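Local structure of serine-rich secreted cell wall anchored (LPXTG-motif ) protein (Lactobacillus reuteri ATCC 53608, 5NXK) at residues G199-T204 with R229-I234; T80-S85 with Y138-Q143; N272-V277 with T300-E305. The protein probably acts as a cell-wall-anchored adhesin, its beta-solenoid binding region helping the gut bacterium to attach to host surfaces. All blocks are in the same frame, centred on the assembly; numbering follows the deposited sequence.

How the contacts relate
All three contacts belong to one right-handed beta-solenoid and follow one another along the chain, contact 2 first, then contact 1, then contact 3. Contacts 1 and 3 are lateral pairings of parallel strands from successive coils, in two different sheets of the solenoid; their centres lie 21 Å apart and their nearest atoms about 6 Å. Contact 2 is of another kind: the hairpin arm 138-143 folds back over strand 79-83, which belongs to the same sheet as both strands of contact 3; the centres of contacts 2 and 3 lie 33 Å apart. Contacts 1 and 2 fall on opposite sides of the chain's centre, 32 Å apart between centres.

Contact 1 (G199-T204 with R229-I234); sequences GISTVT and RENHFI
Gly-199 O is gripped by two successive backbone amides at the start of segment 229-234: Arg-229 N approaches it at 2.8 Å in the carbonyl plane, on a lone pair, while Glu-230 N makes a longer bond, tilted from that plane. From this forked start strands 200-204 and 230-234 run parallel, their axes 4.7 Å apart and only 2° from aligned, with Ile-200 level with Glu-230 and Thr-204 level with Ile-234. Four further amide bonds tie them, from Ser-201 N to Glu-230 O through to Ile-234 N to Val-203 O.

On the face bearing Ile-200, Thr-202 and Thr-204, the carboxylate of Glu-230 is held through both oxygens. Glu-230 OE2 takes NE (2.9 Å) and NH2 of Arg-229 side-on in a salt bridge, with the oxygen in the guanidinium plane; Glu-230 OE1 receives His-232 NE2 at 2.6 Å, close to the imidazole plane and on the anti lone pair. This chain of bonds fixes the rotation of the carboxylate and would probably favour a protonated His-232. Ile-200 runs alongside Glu-230, with Ile-200 CD1 3.8 Å from Glu-230 OE2. Thr-202 brings OG1 to 3.4 Å from His-232 CD2, its hydroxyl turned opposite the carbonyl carbon (chi1 -62°).

The other face is buried. There Val-203 CB packs 3.9 Å from CD1 of Phe-233, whose ring reaches on to Ile-223 and Val-250, and Ser-201 OG is bonded to Ser-166 O. Asn-231 spans coils from this interior, OD1 accepting from Gly-227 N and ND2 donating to Arg-262 O. In-register parallel strands from consecutive coils, with equivalent positions of successive coils in line, are the hallmark of the beta-solenoid, as in the pectate lyase-like superfamily.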
# COMPACT_ATOMS: atom_id res chain seq x y z
N GLY A 199 -16.79 0.91 1.36
CA GLY A 199 -16.85 1.21 -0.06
C GLY A 199 -16.09 2.47 -0.46
O GLY A 199 -16.33 3.05 -1.53
N ILE A 200 -15.15 2.87 0.38
CA ILE A 200 -14.36 4.08 0.15
C ILE A 200 -12.90 3.73 -0.12
O ILE A 200 -12.31 2.94 0.62
CB ILE A 200 -14.42 5.01 1.38
CG1 ILE A 200 -15.87 5.45 1.62
CG2 ILE A 200 -13.50 6.24 1.20
CD1 ILE A 200 -16.07 6.14 2.97
N SER A 201 -12.33 4.29 -1.19
CA SER A 201 -10.92 4.09 -1.50
C SER A 201 -10.23 5.45 -1.64
O SER A 201 -10.58 6.23 -2.52
CB SER A 201 -10.75 3.27 -2.78
OG SER A 201 -11.22 1.94 -2.60
N THR A 202 -9.20 5.68 -0.83
CA THR A 202 -8.59 7.01 -0.71
C THR A 202 -7.08 6.97 -0.62
O THR A 202 -6.53 6.20 0.14
CB THR A 202 -9.11 7.75 0.53
OG1 THR A 202 -10.52 7.94 0.41
CG2 THR A 202 -8.45 9.11 0.68
N VAL A 203 -6.41 7.80 -1.42
CA VAL A 203 -4.99 8.09 -1.23
C VAL A 203 -4.83 9.54 -0.82
O VAL A 203 -5.40 10.42 -1.47
CB VAL A 203 -4.17 7.83 -2.50
CG1 VAL A 203 -2.69 8.23 -2.29
CG2 VAL A 203 -4.29 6.36 -2.91
N THR A 204 -4.12 9.80 0.27
CA THR A 204 -3.87 11.19 0.66
C THR A 204 -2.38 11.45 0.71
O THR A 204 -1.60 10.55 1.00
CB THR A 204 -4.46 11.55 2.04
OG1 THR A 204 -3.76 10.83 3.07
CG2 THR A 204 -5.93 11.21 2.10
N ARG A 229 -18.33 3.29 -3.45
CA ARG A 229 -19.09 4.54 -3.29
C ARG A 229 -18.24 5.81 -3.44
O ARG A 229 -18.73 6.83 -3.89
CB ARG A 229 -19.85 4.57 -1.94
CG ARG A 229 -19.02 4.65 -0.66
CD ARG A 229 -19.88 5.20 0.53
NE ARG A 229 -19.88 6.67 0.56
CZ ARG A 229 -20.95 7.45 0.36
NH1 ARG A 229 -22.14 6.90 0.15
NH2 ARG A 229 -20.83 8.78 0.39
N GLU A 230 -16.97 5.78 -3.01
CA GLU A 230 -16.11 6.96 -3.13
C GLU A 230 -14.69 6.59 -3.52
O GLU A 230 -14.17 5.53 -3.13
CB GLU A 230 -16.03 7.76 -1.81
CG GLU A 230 -17.35 8.25 -1.19
CD GLU A 230 -17.14 8.94 0.17
OE1 GLU A 230 -16.08 9.59 0.37
OE2 GLU A 230 -17.99 8.75 1.08
N ASN A 231 -14.07 7.48 -4.28
CA ASN A 231 -12.67 7.34 -4.68
C ASN A 231 -12.00 8.69 -4.52
O ASN A 231 -12.46 9.66 -5.10
CB ASN A 231 -12.57 6.85 -6.13
CG ASN A 231 -13.10 5.45 -6.31
OD1 ASN A 231 -12.40 4.47 -6.07
ND2 ASN A 231 -14.38 5.34 -6.69
N HIS A 232 -10.91 8.77 -3.77
CA HIS A 232 -10.30 10.07 -3.50
C HIS A 232 -8.81 10.08 -3.77
O HIS A 232 -8.12 9.11 -3.45
CB HIS A 232 -10.52 10.50 -2.05
CG HIS A 232 -11.95 10.68 -1.69
ND1 HIS A 232 -12.61 11.90 -1.82
CD2 HIS A 232 -12.86 9.83 -1.14
CE1 HIS A 232 -13.85 11.77 -1.40
NE2 HIS A 232 -14.03 10.52 -0.99
N PHE A 233 -8.31 11.16 -4.35
CA PHE A 233 -6.87 11.42 -4.36
C PHE A 233 -6.70 12.85 -3.87
O PHE A 233 -7.13 13.79 -4.55
CB PHE A 233 -6.26 11.24 -5.75
CG PHE A 233 -4.76 11.48 -5.80
CD1 PHE A 233 -3.92 10.95 -4.84
CD2 PHE A 233 -4.19 12.21 -6.85
CE1 PHE A 233 -2.54 11.15 -4.89
CE2 PHE A 233 -2.82 12.42 -6.91
CZ PHE A 233 -1.99 11.88 -5.94
N ILE A 234 -6.14 12.99 -2.68
CA ILE A 234 -6.08 14.29 -2.02
C ILE A 234 -4.63 14.68 -1.79
O ILE A 234 -3.90 13.98 -1.12
CB ILE A 234 -6.82 14.28 -0.67
CG1 ILE A 234 -8.27 13.88 -0.86
CG2 ILE A 234 -6.75 15.67 -0.03
CD1 ILE A 234 -8.99 13.63 0.44

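Contact 2 (T80-S85 with Y138-Q143); sequences TLYNTS and YEVDGQ
Strand 80-83 and strand 138-140 are not sheet neighbours: their axes pass 9.0 Å apart at 123°, and the nearest pair of CA atoms, those of Tyr-82 and Tyr-138, is 8.0 Å apart. Side chains therefore bridge the gap, chiefly the two tyrosines, both of which leave their backbones toward the opposing segment. Tyr-82 presents CB and CD2 to one face of the Tyr-138 ring: Tyr-82 CB sits 3.9 Å from that ring's centroid, a CH-pi contact, and Tyr-82 CD2 comes down near the rim, 3.4 Å from Tyr-138 CD1. The ring planes are inclined at 40°, the two side chains crossing at a slant.

Tyr-138 CG stands between its own backbone N and carbonyl carbon (chi1 55°), which lays the ring against the end of strand 80-83, its hydroxyl beside Thr-84. There Thr-84 CG2 meets Tyr-138 OH at 3.3 Å, the two side chains crossing at about a right angle. The carbonyl of Asn-83 lies at the edge of the same ring, with Asn-83 O 3.4 Å from Tyr-138 CE2; this oxygen is buried here with no polar partner in the model. Tyr-138 OH itself bonds to Asn-53 OD1. Further out, Val-140 covers part of one face of the Tyr-82 ring, with Val-140 CB 4.0 Å from Tyr-82 CZ, and Val-140 is also the first residue of the type I' turn that ends at Gln-143.

The hairpin of strands 137-140 and 143-146 thus rests on the outside of the solenoid sheet. Val-140 also touches Tyr-51 and Asn-53 of the adjoining strand 51-54, Tyr-138 and Thr-84 both pack on Cys-145 of the returning strand, and on strand 105-109 the ring of Tyr-108 meets that of Tyr-82.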
# COMPACT_ATOMS: atom_id res chain seq x y z
N THR A 80 13.91 -2.83 7.41
CA THR A 80 13.82 -3.25 6.02
C THR A 80 12.95 -4.48 5.96
O THR A 80 13.15 -5.42 6.73
CB THR A 80 15.20 -3.52 5.44
OG1 THR A 80 15.99 -2.34 5.57
CG2 THR A 80 15.10 -3.91 3.97
N LEU A 81 11.97 -4.49 5.07
CA LEU A 81 11.06 -5.62 5.02
C LEU A 81 11.12 -6.31 3.67
O LEU A 81 10.98 -5.65 2.63
CB LEU A 81 9.63 -5.17 5.32
CG LEU A 81 9.43 -4.30 6.57
CD1 LEU A 81 7.98 -3.81 6.63
CD2 LEU A 81 9.80 -5.06 7.84
N TYR A 82 11.31 -7.63 3.67
CA TYR A 82 11.33 -8.40 2.43
C TYR A 82 10.21 -9.41 2.43
O TYR A 82 9.90 -9.99 3.47
CB TYR A 82 12.66 -9.16 2.25
CG TYR A 82 13.92 -8.33 2.28
CD1 TYR A 82 14.54 -8.02 3.49
CD2 TYR A 82 14.51 -7.89 1.10
CE1 TYR A 82 15.72 -7.27 3.52
CE2 TYR A 82 15.68 -7.14 1.12
CZ TYR A 82 16.28 -6.84 2.33
OH TYR A 82 17.44 -6.10 2.34
N ASN A 83 9.60 -9.66 1.27
CA ASN A 83 8.63 -10.75 1.19
C ASN A 83 8.53 -11.32 -0.21
O ASN A 83 8.67 -10.59 -1.19
CB ASN A 83 7.25 -10.26 1.66
CG ASN A 83 6.61 -9.32 0.66
OD1 ASN A 83 6.95 -8.13 0.62
ND2 ASN A 83 5.70 -9.84 -0.17
N THR A 84 8.25 -12.61 -0.29
CA THR A 84 8.05 -13.26 -1.58
C THR A 84 6.57 -13.49 -1.85
O THR A 84 6.17 -13.70 -3.00
CB THR A 84 8.77 -14.62 -1.64
OG1 THR A 84 8.25 -15.46 -0.62
CG2 THR A 84 10.27 -14.43 -1.42
N SER A 85 5.77 -13.45 -0.79
CA SER A 85 4.35 -13.76 -0.89
C SER A 85 3.60 -12.77 -1.75
O SER A 85 3.79 -11.56 -1.63
CB SER A 85 3.72 -13.80 0.49
OG SER A 85 2.33 -14.08 0.38
N TYR A 138 14.90 -10.33 -4.98
CA TYR A 138 15.80 -9.56 -4.14
C TYR A 138 16.88 -10.45 -3.57
O TYR A 138 16.77 -11.67 -3.62
CB TYR A 138 15.05 -8.87 -3.00
CG TYR A 138 14.23 -9.79 -2.12
CD1 TYR A 138 14.82 -10.50 -1.07
CD2 TYR A 138 12.86 -9.91 -2.31
CE1 TYR A 138 14.07 -11.33 -0.26
CE2 TYR A 138 12.10 -10.74 -1.50
CZ TYR A 138 12.70 -11.44 -0.47
OH TYR A 138 11.94 -12.25 0.33
N GLU A 139 17.94 -9.85 -3.05
CA GLU A 139 19.00 -10.65 -2.45
C GLU A 139 19.35 -10.08 -1.09
O GLU A 139 19.52 -8.87 -0.94
CB GLU A 139 20.23 -10.72 -3.37
CG GLU A 139 21.56 -10.75 -2.65
CD GLU A 139 22.70 -11.26 -3.52
OE1 GLU A 139 22.42 -11.68 -4.67
OE2 GLU A 139 23.86 -11.25 -3.07
N VAL A 140 19.38 -10.94 -0.08
CA VAL A 140 19.80 -10.48 1.23
C VAL A 140 20.71 -11.53 1.86
O VAL A 140 20.43 -12.73 1.78
CB VAL A 140 18.59 -10.15 2.14
CG1 VAL A 140 17.68 -11.36 2.32
CG2 VAL A 140 19.05 -9.57 3.47
N ASP A 141 21.84 -11.07 2.42
CA ASP A 141 22.89 -11.94 2.95
C ASP A 141 23.15 -13.14 2.06
O ASP A 141 23.06 -14.29 2.48
CB ASP A 141 22.58 -12.38 4.39
CG ASP A 141 22.62 -11.21 5.38
OD1 ASP A 141 23.21 -10.16 5.04
OD2 ASP A 141 22.09 -11.34 6.51
N GLY A 142 23.44 -12.84 0.79
CA GLY A 142 23.79 -13.83 -0.20
C GLY A 142 22.69 -14.73 -0.73
O GLY A 142 22.95 -15.57 -1.59
N GLN A 143 21.46 -14.58 -0.25
CA GLN A 143 20.42 -15.44 -0.78
C GLN A 143 19.47 -14.66 -1.68
O GLN A 143 18.94 -13.61 -1.29
CB GLN A 143 19.66 -16.14 0.35
CG GLN A 143 19.12 -17.49 -0.08
CD GLN A 143 20.22 -18.54 -0.15
OE1 GLN A 143 20.40 -19.22 -1.16
NE2 GLN A 143 20.97 -18.67 0.94

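Contact 3 (N272-V277 with T300-E305); sequences NVHLEV and TLIKQE
Ile-302 buries the most surface in this pairing, with Val-277 and Thr-300 next. Ile-302 N gives to Leu-275 O at 2.8 Å and Ile-302 O accepts from Val-277 N at 2.9 Å, both on the one neighbouring strand. Ile-302 CD1 reaches 3.5 Å from His-274 NE2, while Ile-302 CG2, anti to the backbone N, lies 4.0 Å from CG of Glu-276. Beyond it on the same face, Glu-276 OE2 accepts Gln-304 NE2 at 2.6 Å in a nearly straight bond (171°); the oxygen lies close to the amide plane, though the carboxylate and amide are turned 62° apart.

At Thr-300 the pairing is already under way: Thr-300 N bonds to Val-273 O, and Thr-300 CB lies 4.0 Å from His-274 CD2. Val-277 closes it: its O receives Gln-304 N, and on the opposite face its CG2 lies against the CB and CG of Lys-303. Leu-275 and Leu-301 run side by side on that face and both touch Phe-283. Strand 298-303 is the outermost of its sheet within this chain, so this in-register parallel pairing adds the last strand of that sheet at the C-terminal end of the beta-solenoid.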
# COMPACT_ATOMS: atom_id res chain seq x y z
N ASN A 272 2.57 21.04 -5.50
CA ASN A 272 3.25 20.98 -6.78
C ASN A 272 3.16 19.55 -7.28
O ASN A 272 3.73 18.63 -6.69
CB ASN A 272 4.70 21.45 -6.67
CG ASN A 272 4.82 22.96 -6.48
OD1 ASN A 272 4.85 23.46 -5.36
ND2 ASN A 272 4.87 23.68 -7.60
N VAL A 273 2.37 19.36 -8.33
CA VAL A 273 2.08 18.03 -8.85
C VAL A 273 2.59 17.92 -10.28
O VAL A 273 2.27 18.75 -11.13
CB VAL A 273 0.56 17.73 -8.78
CG1 VAL A 273 0.23 16.40 -9.41
CG2 VAL A 273 0.06 17.77 -7.33
N HIS A 274 3.42 16.92 -10.54
CA HIS A 274 3.97 16.70 -11.87
C HIS A 274 3.67 15.27 -12.29
O HIS A 274 4.07 14.31 -11.63
CB HIS A 274 5.47 16.97 -11.89
CG HIS A 274 6.07 16.87 -13.25
ND1 HIS A 274 6.27 15.67 -13.90
CD2 HIS A 274 6.50 17.83 -14.11
CE1 HIS A 274 6.80 15.89 -15.08
NE2 HIS A 274 6.95 17.19 -15.24
N LEU A 275 2.94 15.14 -13.39
CA LEU A 275 2.42 13.84 -13.81
C LEU A 275 2.76 13.60 -15.26
O LEU A 275 2.63 14.51 -16.08
CB LEU A 275 0.91 13.78 -13.61
CG LEU A 275 0.36 14.11 -12.23
CD1 LEU A 275 -1.16 14.06 -12.27
CD2 LEU A 275 0.91 13.18 -11.16
N GLU A 276 3.15 12.37 -15.58
CA GLU A 276 3.51 12.05 -16.95
C GLU A 276 3.02 10.66 -17.34
O GLU A 276 3.16 9.74 -16.56
CB GLU A 276 5.03 12.15 -17.14
CG GLU A 276 5.47 11.89 -18.58
CD GLU A 276 6.90 12.33 -18.84
OE1 GLU A 276 7.46 13.09 -18.02
OE2 GLU A 276 7.45 11.93 -19.89
N VAL A 277 2.43 10.53 -18.53
CA VAL A 277 2.06 9.21 -19.06
C VAL A 277 2.48 9.10 -20.53
O VAL A 277 2.93 10.07 -21.12
CB VAL A 277 0.53 8.94 -18.96
CG1 VAL A 277 0.05 8.93 -17.49
CG2 VAL A 277 -0.25 9.95 -19.80
N THR A 300 1.43 20.15 -13.50
CA THR A 300 1.86 19.93 -14.87
C THR A 300 1.50 18.50 -15.25
O THR A 300 1.92 17.56 -14.58
CB THR A 300 3.36 20.16 -15.03
OG1 THR A 300 3.65 21.51 -14.68
CG2 THR A 300 3.81 19.88 -16.47
N LEU A 301 0.69 18.35 -16.30
CA LEU A 301 0.26 17.03 -16.76
C LEU A 301 0.76 16.78 -18.18
O LEU A 301 0.43 17.52 -19.10
CB LEU A 301 -1.28 16.90 -16.72
CG LEU A 301 -1.95 16.46 -15.41
CD1 LEU A 301 -1.61 17.42 -14.28
CD2 LEU A 301 -3.48 16.37 -15.59
N ILE A 302 1.56 15.74 -18.35
CA ILE A 302 2.23 15.48 -19.61
C ILE A 302 1.83 14.13 -20.20
O ILE A 302 1.68 13.15 -19.48
CB ILE A 302 3.77 15.55 -19.42
CG1 ILE A 302 4.19 16.97 -19.05
CG2 ILE A 302 4.50 15.12 -20.70
CD1 ILE A 302 5.57 17.05 -18.46
N LYS A 303 1.63 14.12 -21.51
CA LYS A 303 1.48 12.88 -22.25
C LYS A 303 2.55 12.82 -23.35
O LYS A 303 2.64 13.73 -24.17
CB LYS A 303 0.08 12.79 -22.87
CG LYS A 303 -0.18 11.50 -23.65
CD LYS A 303 -1.29 11.71 -24.67
CE LYS A 303 -1.42 10.52 -25.61
NZ LYS A 303 -0.18 10.20 -26.37
N GLN A 304 3.36 11.77 -23.36
CA GLN A 304 4.36 11.64 -24.42
C GLN A 304 3.64 11.31 -25.71
O GLN A 304 2.53 10.80 -25.68
CB GLN A 304 5.38 10.56 -24.10
CG GLN A 304 6.12 10.79 -22.81
CD GLN A 304 7.22 9.78 -22.59
OE1 GLN A 304 7.45 8.89 -23.42
NE2 GLN A 304 7.88 9.87 -21.44
N GLU A 305 4.26 11.62 -26.85
CA GLU A 305 3.69 11.26 -28.15
C GLU A 305 3.23 9.80 -28.24
O GLU A 305 2.15 9.52 -28.75
CB GLU A 305 4.70 11.53 -29.27
CG GLU A 305 4.11 11.36 -30.66
CD GLU A 305 5.13 11.56 -31.76
OE1 GLU A 305 5.99 10.67 -31.95
OE2 GLU A 305 5.09 12.62 -32.42
O HOH W 1 3.93 21.44 -11.36